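Local coordinates for protein globin (Geobacter sulfurreducens, PDB 2W31) that binds heme b and probably oxygen as the globin domain of a membrane-bound globin-coupled sensor, at residues 139-142 with 143-147; 96-100 with 101-105; 120-124 with 125-129. All blocks are in the same frame, centred on the assembly; numbering follows the deposited sequence. Where two conformers were deposited one is given.

Contact 1: 139-142 with 143-147. With HEM (protoporphyrin IX containing Fe), chain C.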
loop_
_atom_site.group_PDB
_atom_site.type_symbol
_atom_site.label_atom_id
_atom_site.label_comp_id
_atom_site.label_asym_id
_atom_site.label_seq_id
_atom_site.Cartn_x
_atom_site.Cartn_y
_atom_site.Cartn_z
ATOM N N LEU A 139 -3.954 6.618 -1.562
ATOM C CA LEU A 139 -3.720 5.361 -2.334
ATOM C C LEU A 139 -4.171 4.168 -1.481
ATOM O O LEU A 139 -4.828 3.243 -1.991
ATOM C CB LEU A 139 -2.244 5.186 -2.737
ATOM C CG LEU A 139 -1.748 6.262 -3.696
ATOM C CD1 LEU A 139 -0.273 6.035 -3.946
ATOM C CD2 LEU A 139 -2.523 6.193 -4.973
ATOM N N ASP A 140 -3.794 4.160 -0.193
ATOM C CA ASP A 140 -4.185 3.028 0.692
ATOM C C ASP A 140 -5.701 2.947 0.880
ATOM O O ASP A 140 -6.248 1.838 0.926
ATOM C CB ASP A 140 -3.413 3.065 2.024
ATOM C CG ASP A 140 -1.966 2.584 1.880
ATOM O OD1 ASP A 140 -1.555 2.177 0.758
ATOM O OD2 ASP A 140 -1.249 2.641 2.906
ATOM N N ILE A 141 -6.378 4.097 0.972
ATOM C CA ILE A 141 -7.841 4.110 1.036
ATOM C C ILE A 141 -8.440 3.528 -0.243
ATOM O O ILE A 141 -9.341 2.677 -0.178
ATOM C CB ILE A 141 -8.378 5.540 1.320
ATOM C CG1 ILE A 141 -8.038 5.942 2.764
ATOM C CG2 ILE A 141 -9.909 5.663 0.996
ATOM C CD1 ILE A 141 -8.181 7.442 3.123
ATOM N N ASN A 142 -7.912 3.933 -1.406
ATOM C CA ASN A 142 -8.388 3.377 -2.682
ATOM C C ASN A 142 -8.241 1.854 -2.737
ATOM O O ASN A 142 -9.165 1.123 -3.095
ATOM C CB ASN A 142 -7.679 4.059 -3.860
ATOM C CG ASN A 142 -8.353 5.369 -4.275
ATOM O OD1 ASN A 142 -8.916 5.447 -5.386
ATOM N ND2 ASN A 142 -8.329 6.367 -3.408
ATOM N N LEU A 143 -7.050 1.373 -2.378
ATOM C CA LEU A 143 -6.780 -0.059 -2.411
ATOM C C LEU A 143 -7.669 -0.819 -1.405
ATOM O O LEU A 143 -8.164 -1.929 -1.690
ATOM C CB LEU A 143 -5.285 -0.279 -2.070
ATOM C CG LEU A 143 -4.816 -1.741 -2.047
ATOM C CD1 LEU A 143 -5.042 -2.453 -3.384
ATOM C CD2 LEU A 143 -3.328 -1.783 -1.663
ATOM N N ASP A 144 -7.917 -0.210 -0.253
ATOM C CA ASP A 144 -8.736 -0.814 0.816
ATOM C C ASP A 144 -10.163 -1.032 0.274
ATOM O O ASP A 144 -10.715 -2.153 0.313
ATOM C CB ASP A 144 -8.704 0.155 2.007
ATOM C CG ASP A 144 -9.478 -0.327 3.263
ATOM O OD1 ASP A 144 -10.288 -1.320 3.207
ATOM O OD2 ASP A 144 -9.276 0.325 4.328
ATOM N N ILE A 145 -10.764 0.016 -0.275
ATOM C CA ILE A 145 -12.166 -0.066 -0.722
ATOM C C ILE A 145 -12.304 -1.021 -1.920
ATOM O O ILE A 145 -13.247 -1.833 -1.990
ATOM C CB ILE A 145 -12.713 1.341 -1.056
ATOM C CG1 ILE A 145 -12.878 2.181 0.212
ATOM C CG2 ILE A 145 -14.060 1.215 -1.807
ATOM C CD1 ILE A 145 -12.787 3.691 -0.002
ATOM N N MET A 146 -11.352 -0.958 -2.843
ATOM C CA MET A 146 -11.352 -1.871 -3.995
ATOM C C MET A 146 -11.205 -3.328 -3.551
ATOM O O MET A 146 -11.882 -4.236 -4.105
ATOM C CB MET A 146 -10.261 -1.497 -5.004
ATOM C CG MET A 146 -10.542 -0.204 -5.776
ATOM S SD MET A 146 -9.323 0.141 -7.041
ATOM C CE MET A 146 -9.637 -1.109 -8.297
ATOM N N SER A 147 -10.335 -3.553 -2.551
ATOM C CA SER A 147 -10.082 -4.917 -2.043
ATOM C C SER A 147 -11.361 -5.474 -1.439
ATOM O O SER A 147 -11.706 -6.666 -1.652
ATOM C CB SER A 147 -8.963 -4.935 -0.999
ATOM O OG SER A 147 -7.753 -4.622 -1.608
HETATM C CHA HEM C . -11.893 -0.509 -15.424
HETATM C CHB HEM C . -9.285 1.816 -12.105
HETATM C CHC HEM C . -6.197 -1.919 -12.075
HETATM C CHD HEM C . -8.121 -3.475 -16.224
HETATM C C1A HEM C . -11.474 0.446 -14.522
HETATM C C2A HEM C . -12.177 1.671 -14.185
HETATM C C3A HEM C . -11.446 2.334 -13.281
HETATM C C4A HEM C . -10.267 1.514 -13.016
HETATM C CMA HEM C . -11.742 3.686 -12.601
HETATM C CAA HEM C . -13.554 2.110 -14.778
HETATM C CBA HEM C . -14.567 1.249 -14.014
HETATM C CGA HEM C . -16.001 1.733 -14.095
HETATM O O1A HEM C . -16.342 2.796 -13.503
HETATM O O2A HEM C . -16.816 1.023 -14.750
HETATM C C1B HEM C . -8.296 0.933 -11.704
HETATM C C2B HEM C . -7.418 1.076 -10.553
HETATM C C3B HEM C . -6.564 0.047 -10.536
HETATM C C4B HEM C . -6.841 -0.764 -11.714
HETATM C CMB HEM C . -7.556 2.247 -9.556
HETATM C CAB HEM C . -5.440 -0.254 -9.547
HETATM C CBB HEM C . -4.639 0.716 -9.068
HETATM C C1C HEM C . -6.392 -2.622 -13.238
HETATM C C2C HEM C . -5.549 -3.672 -13.756
HETATM C C3C HEM C . -6.061 -4.076 -14.923
HETATM C C4C HEM C . -7.265 -3.310 -15.165
HETATM C CMC HEM C . -4.281 -4.214 -13.100
HETATM C CAC HEM C . -5.486 -5.188 -15.824
HETATM C CBC HEM C . -5.213 -5.031 -17.116
HETATM C C1D HEM C . -9.369 -2.917 -16.314
HETATM C C2D HEM C . -10.417 -3.342 -17.255
HETATM C C3D HEM C . -11.600 -2.429 -17.010
HETATM C C4D HEM C . -11.151 -1.518 -15.961
HETATM C CMD HEM C . -10.329 -4.495 -18.247
HETATM C CAD HEM C . -12.972 -2.409 -17.737
HETATM C CBD HEM C . -13.901 -3.504 -17.249
HETATM C CGD HEM C . -15.039 -3.622 -18.243
HETATM O O1D HEM C . -14.800 -3.920 -19.445
HETATM O O2D HEM C . -16.201 -3.422 -17.825
HETATM N NA HEM C . -10.301 0.373 -13.802
HETATM N NB HEM C . -7.918 -0.196 -12.381
HETATM N NC HEM C . -7.444 -2.405 -14.122
HETATM N ND HEM C . -9.856 -1.855 -15.590
HETATM FE FE HEM C . -8.859 -1.012 -13.974
#
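One turn of helix 125-151, the long last helix of the globin fold, brings I141 beside I145 and sets M146 CB and CG against N142 O, and the same turn reaches the heme. The two isoleucines lie alongside each other and point the same way, with I145 CD1 against I141 CG2 at 3.6 Å. I145 N bonds to I141 O and M146 N to N142 O, each at 3.0 Å. L143 O takes two bonds from S147: its N and its OG come from opposite faces of the carbonyl plane, OG at 2.7 Å, so this hydroxyl is satisfied inside the helix. In globin nomenclature this is the H helix, packed here against helices 80-96 and 100-121. M146 belongs to the heme pocket. M146 CG starts beside the backbone N and passes N142 O at 3.3 Å; a bend at chi3 (71°) then carries CE toward the porphyrin. M146 SD sits 3.7 Å from HEM CMB and its CE 3.8 Å from HEM C2B, with the axial ligand H93 close by. Replacing this thioether with an alanine would probably open a gap beside the pyrrole that carries CMB and take away one of the side chains packed on V103. The polar ends find their partners mostly on other elements. N142 gives ND2 to I138 O and Y82 OH and receives W69 NE1 on OD1. D140 holds R111 of its own chain with OD1, while OD2 meets R111 and N108 of the second subunit. D144 OD2 bonds to Y11 OH, and D144 packs on H101 of the second subunit.

Contact 2: 96-100 with 101-105; sequences VGLNA and HYVNV. With HEM (protoporphyrin IX containing Fe), chain C.
N99 O and L98 CD1 approach the Y102 ring obliquely, its CD2 lies 3.9 Å from N99 CB, and H101 CD2 sits over one face, offset toward the rim. The H101 ring in turn carries V105 CG2 over a face, 3.3 Å above its plane, and is turned 74° from the N99 amide. That amide caps the helix: CG lies anti to the backbone N (chi1 -169°), and N99 OD1 takes H101 N at 2.9 Å on an in-plane lone pair, the N-cap bond of helix 100-121. N99 O adds a bond from Y102 N. A100 O, next along, is gripped twice by N104, one turn further: by its backbone N at 3.2 Å and by ND2 at 3.1 Å, the latter coming from above the carbonyl plane but with the oxygen in the N104 amide plane. L98 bridges to the cofactor: CD1 touches Y102 CB at 4.0 Å, while CD2 lies 3.6 Å from HEM C2C. The chain arrives from helix 80-96, which closes in a Schellman motif at G97. Helix 125-151 packs Y150 on A100 and V103, F52 covers L98, and H10 and D144 of the second subunit take up the H101 imidazole nitrogens.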
loop_
_atom_site.group_PDB
_atom_site.type_symbol
_atom_site.label_atom_id
_atom_site.label_comp_id
_atom_site.label_asym_id
_atom_site.label_seq_id
_atom_site.Cartn_x
_atom_site.Cartn_y
_atom_site.Cartn_z
ATOM N N VAL A 96 -15.044 -8.563 -14.699
ATOM C CA VAL A 96 -14.274 -8.996 -15.891
ATOM C C VAL A 96 -13.294 -10.160 -15.640
ATOM O O VAL A 96 -12.660 -10.661 -16.581
ATOM C CB VAL A 96 -13.524 -7.836 -16.580
ATOM C CG1 VAL A 96 -14.512 -6.769 -17.003
ATOM C CG2 VAL A 96 -12.392 -7.267 -15.677
ATOM N N GLY A 97 -13.169 -10.567 -14.374
ATOM C CA GLY A 97 -12.391 -11.747 -14.048
ATOM C C GLY A 97 -10.933 -11.463 -13.703
ATOM O O GLY A 97 -10.102 -12.363 -13.702
ATOM N N LEU A 98 -10.636 -10.204 -13.385
ATOM C CA LEU A 98 -9.281 -9.845 -12.964
ATOM C C LEU A 98 -9.013 -10.301 -11.494
ATOM O O LEU A 98 -9.779 -9.977 -10.568
ATOM C CB LEU A 98 -9.103 -8.336 -13.095
ATOM C CG LEU A 98 -7.698 -7.814 -12.769
ATOM C CD1 LEU A 98 -6.668 -8.299 -13.790
ATOM C CD2 LEU A 98 -7.730 -6.280 -12.651
ATOM N N ASN A 99 -7.935 -11.051 -11.281
ATOM C CA ASN A 99 -7.599 -11.461 -9.909
ATOM C C ASN A 99 -7.201 -10.209 -9.105
ATOM O O ASN A 99 -6.449 -9.358 -9.593
ATOM C CB ASN A 99 -6.471 -12.512 -9.888
ATOM C CG ASN A 99 -6.270 -13.160 -8.507
ATOM O OD1 ASN A 99 -5.805 -12.533 -7.556
ATOM N ND2 ASN A 99 -6.603 -14.437 -8.409
ATOM N N ALA A 100 -7.686 -10.127 -7.867
ATOM C CA ALA A 100 -7.404 -8.973 -6.978
ATOM C C ALA A 100 -5.887 -8.733 -6.834
ATOM O O ALA A 100 -5.441 -7.582 -6.629
ATOM C CB ALA A 100 -8.002 -9.210 -5.597
ATOM N N HIS A 101 -5.071 -9.791 -6.856
ATOM C CA HIS A 101 -3.593 -9.638 -6.781
ATOM C C HIS A 101 -3.081 -8.555 -7.732
ATOM O O HIS A 101 -2.174 -7.800 -7.385
ATOM C CB HIS A 101 -2.912 -10.988 -7.083
ATOM C CG HIS A 101 -1.469 -10.914 -7.519
ATOM N ND1 HIS A 101 -0.420 -10.445 -6.725
ATOM C CD2 HIS A 101 -0.905 -11.301 -8.691
ATOM C CE1 HIS A 101 0.713 -10.561 -7.406
ATOM N NE2 HIS A 101 0.437 -11.053 -8.612
ATOM N N TYR A 102 -3.655 -8.471 -8.936
ATOM C CA TYR A 102 -3.157 -7.506 -9.933
ATOM C C TYR A 102 -3.560 -6.075 -9.601
ATOM O O TYR A 102 -2.861 -5.135 -10.007
ATOM C CB TYR A 102 -3.573 -7.907 -11.354
ATOM C CG TYR A 102 -2.945 -9.236 -11.716
ATOM C CD1 TYR A 102 -1.551 -9.348 -11.914
ATOM C CD2 TYR A 102 -3.725 -10.402 -11.787
ATOM C CE1 TYR A 102 -0.952 -10.569 -12.207
ATOM C CE2 TYR A 102 -3.127 -11.654 -12.075
ATOM C CZ TYR A 102 -1.738 -11.723 -12.278
ATOM O OH TYR A 102 -1.112 -12.951 -12.567
ATOM N N VAL A 103 -4.636 -5.906 -8.816
ATOM C CA VAL A 103 -4.997 -4.580 -8.288
ATOM C C VAL A 103 -3.903 -4.128 -7.303
ATOM O O VAL A 103 -3.423 -2.975 -7.357
ATOM C CB VAL A 103 -6.442 -4.540 -7.660
ATOM C CG1 VAL A 103 -6.734 -3.178 -7.000
ATOM C CG2 VAL A 103 -7.499 -4.803 -8.746
ATOM N N ASN A 104 -3.516 -5.032 -6.394
ATOM C CA ASN A 104 -2.389 -4.690 -5.505
ATOM C C ASN A 104 -1.107 -4.372 -6.287
ATOM O O ASN A 104 -0.367 -3.401 -5.956
ATOM C CB ASN A 104 -2.130 -5.798 -4.486
ATOM C CG ASN A 104 -3.270 -5.947 -3.447
ATOM O OD1 ASN A 104 -3.146 -5.553 -2.240
ATOM N ND2 ASN A 104 -4.330 -6.599 -3.865
ATOM N N VAL A 105 -0.834 -5.171 -7.313
ATOM C CA VAL A 105 0.337 -4.962 -8.156
ATOM C C VAL A 105 0.297 -3.593 -8.827
ATOM O O VAL A 105 1.281 -2.854 -8.812
ATOM C CB VAL A 105 0.454 -6.050 -9.240
ATOM C CG1 VAL A 105 1.515 -5.671 -10.261
ATOM C CG2 VAL A 105 0.770 -7.397 -8.607
HETATM C CHA HEM C . -11.893 -0.509 -15.424
HETATM C CHB HEM C . -9.285 1.816 -12.105
HETATM C CHC HEM C . -6.197 -1.919 -12.075
HETATM C CHD HEM C . -8.121 -3.475 -16.224
HETATM C C1A HEM C . -11.474 0.446 -14.522
HETATM C C2A HEM C . -12.177 1.671 -14.185
HETATM C C3A HEM C . -11.446 2.334 -13.281
HETATM C C4A HEM C . -10.267 1.514 -13.016
HETATM C CMA HEM C . -11.742 3.686 -12.601
HETATM C CAA HEM C . -13.554 2.110 -14.778
HETATM C CBA HEM C . -14.567 1.249 -14.014
HETATM C CGA HEM C . -16.001 1.733 -14.095
HETATM O O1A HEM C . -16.342 2.796 -13.503
HETATM O O2A HEM C . -16.816 1.023 -14.750
HETATM C C1B HEM C . -8.296 0.933 -11.704
HETATM C C2B HEM C . -7.418 1.076 -10.553
HETATM C C3B HEM C . -6.564 0.047 -10.536
HETATM C C4B HEM C . -6.841 -0.764 -11.714
HETATM C CMB HEM C . -7.556 2.247 -9.556
HETATM C CAB HEM C . -5.440 -0.254 -9.547
HETATM C CBB HEM C . -4.639 0.716 -9.068
HETATM C C1C HEM C . -6.392 -2.622 -13.238
HETATM C C2C HEM C . -5.549 -3.672 -13.756
HETATM C C3C HEM C . -6.061 -4.076 -14.923
HETATM C C4C HEM C . -7.265 -3.310 -15.165
HETATM C CMC HEM C . -4.281 -4.214 -13.100
HETATM C CAC HEM C . -5.486 -5.188 -15.824
HETATM C CBC HEM C . -5.213 -5.031 -17.116
HETATM C C1D HEM C . -9.369 -2.917 -16.314
HETATM C C2D HEM C . -10.417 -3.342 -17.255
HETATM C C3D HEM C . -11.600 -2.429 -17.010
HETATM C C4D HEM C . -11.151 -1.518 -15.961
HETATM C CMD HEM C . -10.329 -4.495 -18.247
HETATM C CAD HEM C . -12.972 -2.409 -17.737
HETATM C CBD HEM C . -13.901 -3.504 -17.249
HETATM C CGD HEM C . -15.039 -3.622 -18.243
HETATM O O1D HEM C . -14.800 -3.920 -19.445
HETATM O O2D HEM C . -16.201 -3.422 -17.825
HETATM N NA HEM C . -10.301 0.373 -13.802
HETATM N NB HEM C . -7.918 -0.196 -12.381
HETATM N NC HEM C . -7.444 -2.405 -14.122
HETATM N ND HEM C . -9.856 -1.855 -15.590
HETATM FE FE HEM C . -8.859 -1.012 -13.974
#

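Contact 3: 120-124 with 125-129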
loop_
_atom_site.group_PDB
_atom_site.type_symbol
_atom_site.label_atom_id
_atom_site.label_comp_id
_atom_site.label_asym_id
_atom_site.label_seq_id
_atom_site.Cartn_x
_atom_site.Cartn_y
_atom_site.Cartn_z
ATOM N N ASP A 120 11.162 14.428 -6.381
ATOM C CA ASP A 120 11.819 15.220 -7.416
ATOM C C ASP A 120 11.397 16.703 -7.446
ATOM O O ASP A 120 12.082 17.533 -8.081
ATOM C CB ASP A 120 11.642 14.540 -8.768
ATOM C CG ASP A 120 12.354 13.187 -8.820
ATOM O OD1 ASP A 120 13.270 12.974 -8.012
ATOM O OD2 ASP A 120 12.013 12.344 -9.663
ATOM N N ASN A 121 10.316 17.047 -6.741
ATOM C CA ASN A 121 9.755 18.419 -6.801
ATOM C C ASN A 121 9.702 19.194 -5.485
ATOM O O ASN A 121 9.445 20.420 -5.485
ATOM C CB ASN A 121 8.371 18.402 -7.453
ATOM C CG ASN A 121 8.447 18.130 -8.920
ATOM O OD1 ASN A 121 8.670 19.058 -9.726
ATOM N ND2 ASN A 121 8.289 16.864 -9.305
ATOM N N PHE A 122 9.986 18.508 -4.384
ATOM C CA PHE A 122 9.906 19.084 -3.039
ATOM C C PHE A 122 11.200 18.827 -2.243
ATOM O O PHE A 122 11.322 17.800 -1.542
ATOM C CB PHE A 122 8.638 18.576 -2.310
ATOM C CG PHE A 122 7.373 18.994 -2.993
ATOM C CD1 PHE A 122 6.837 20.250 -2.740
ATOM C CD2 PHE A 122 6.759 18.159 -3.934
ATOM C CE1 PHE A 122 5.688 20.670 -3.409
ATOM C CE2 PHE A 122 5.631 18.566 -4.607
ATOM C CZ PHE A 122 5.088 19.820 -4.350
ATOM N N PRO A 123 12.184 19.751 -2.387
ATOM C CA PRO A 123 13.459 19.582 -1.667
ATOM C C PRO A 123 13.311 19.764 -0.156
ATOM O O PRO A 123 14.084 19.151 0.612
ATOM C CB PRO A 123 14.368 20.653 -2.290
ATOM C CG PRO A 123 13.470 21.676 -2.829
ATOM C CD PRO A 123 12.171 20.987 -3.206
ATOM N N ASP A 124 12.336 20.566 0.282
ATOM C CA ASP A 124 12.149 20.774 1.718
ATOM C C ASP A 124 11.566 19.530 2.389
ATOM O O ASP A 124 10.434 19.093 1.994
ATOM C CB ASP A 124 11.212 21.919 2.022
ATOM C CG ASP A 124 11.048 22.126 3.510
ATOM O OD1 ASP A 124 12.012 22.645 4.150
ATOM O OD2 ASP A 124 9.985 21.772 4.066
ATOM N N PRO A 125 12.269 18.990 3.426
ATOM C CA PRO A 125 11.921 17.706 4.093
ATOM C C PRO A 125 10.497 17.588 4.642
ATOM O O PRO A 125 9.882 16.537 4.496
ATOM C CB PRO A 125 12.946 17.610 5.245
ATOM C CG PRO A 125 14.084 18.472 4.802
ATOM C CD PRO A 125 13.489 19.596 4.019
ATOM N N GLU A 126 9.949 18.616 5.273
ATOM C CA GLU A 126 8.677 18.510 5.931
ATOM C C GLU A 126 7.603 18.736 4.885
ATOM O O GLU A 126 6.534 18.145 4.994
ATOM C CB GLU A 126 8.587 19.496 7.101
ATOM C CG GLU A 126 9.477 19.126 8.330
ATOM C CD GLU A 126 9.509 17.613 8.677
ATOM O OE1 GLU A 126 8.408 17.017 8.770
ATOM O OE2 GLU A 126 10.623 17.038 8.881
ATOM N N GLU A 127 7.888 19.553 3.860
ATOM C CA GLU A 127 6.924 19.671 2.750
ATOM C C GLU A 127 6.787 18.294 2.099
ATOM O O GLU A 127 5.673 17.818 1.801
ATOM C CB GLU A 127 7.356 20.704 1.695
ATOM C CG GLU A 127 7.156 22.158 2.121
ATOM C CD GLU A 127 7.419 23.165 0.992
ATOM O OE1 GLU A 127 7.730 22.766 -0.155
ATOM O OE2 GLU A 127 7.304 24.393 1.258
ATOM N N ARG A 128 7.928 17.654 1.869
ATOM C CA ARG A 128 7.962 16.335 1.232
ATOM C C ARG A 128 7.242 15.300 2.119
ATOM O O ARG A 128 6.409 14.511 1.619
ATOM C CB ARG A 128 9.445 15.962 0.986
ATOM C CG ARG A 128 9.640 14.827 0.073
ATOM C CD ARG A 128 11.055 14.747 -0.480
ATOM N NE ARG A 128 12.037 14.512 0.568
ATOM C CZ ARG A 128 12.970 15.389 0.918
ATOM N NH1 ARG A 128 13.025 16.567 0.313
ATOM N NH2 ARG A 128 13.827 15.099 1.884
ATOM N N ARG A 129 7.531 15.317 3.430
ATOM C CA ARG A 129 6.933 14.339 4.338
ATOM C C ARG A 129 5.402 14.459 4.333
ATOM O O ARG A 129 4.662 13.467 4.198
ATOM C CB ARG A 129 7.458 14.486 5.762
ATOM C CG ARG A 129 7.074 13.283 6.649
ATOM C CD ARG A 129 7.376 13.501 8.155
ATOM N NE ARG A 129 8.697 14.123 8.371
ATOM C CZ ARG A 129 9.862 13.474 8.525
ATOM N NH1 ARG A 129 9.938 12.130 8.538
ATOM N NH2 ARG A 129 10.971 14.178 8.721
HETATM O O HOH W 1 9.971 21.912 -1.057
#
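With CG anti to its backbone N (chi1 -179°), D124 swings its carboxylate over the first turn of helix 125-151 toward E127, while R128, bent at chi3 (64°), folds its guanidinium back onto the turn that precedes it. D124 is the N-cap: OD2 receives E127 N at 3.1 Å, from the anti side of the carboxylate and somewhat out of its plane, and a weak bond from E126 N at 3.4 Å. The return bond of a capping box is not direct here: a water accepts from D124 N and donates to E127 OE1 at 2.6 Å. E127 OE1 also lies in the plane of the F122 ring, at its edge, 3.7 Å from F122 CD1, with the carboxylate turned 68° from the ring. P125 fits the first helical position, where its missing N-H costs no bond, and R128 N closes the first turn on D124 O at 2.9 Å.

R128 NH1 serves two backbone oxygens. R128 NH1 meets F122 O at 2.8 Å on an in-plane lone pair, with the oxygen also close to the guanidinium plane, and P123 O at 2.8 Å in a weak bond; P125 CA lies over one guanidinium face. Further along, R129 grips E126 side-on through NE and NH2, one nitrogen to each carboxylate oxygen, and its NH2 also pairs with D120 of the second subunit, whose own R128 packs on R128 here.

The turn is held by the D124 cap on one side and by R128 on F122 and P123 on the other. The helix N-terminus probably stabilises the nearby negative charges of D124 and E127, and the two carbonyl oxygens probably help to offset the charge of the buried R128.

How the contacts relate
Along the chain the order is contact 2, contact 3, contact 1. Contact 2 opens helix 100-121, contact 3 turns from its end into helix 125-151, and contact 1 lies further along that second helix. Because the two helices run back alongside each other, contacts 1 and 2 end up neighbours, centres 13 Å apart, touching through M146 with V103 and L143 with N104, and both line the heme. Contact 3 sits at the far end, its centre 25 Å from that of contact 1 and 32 Å from that of contact 2. All three also meet the second subunit, so this helix pair serves both cofactor pocket and dimer interface.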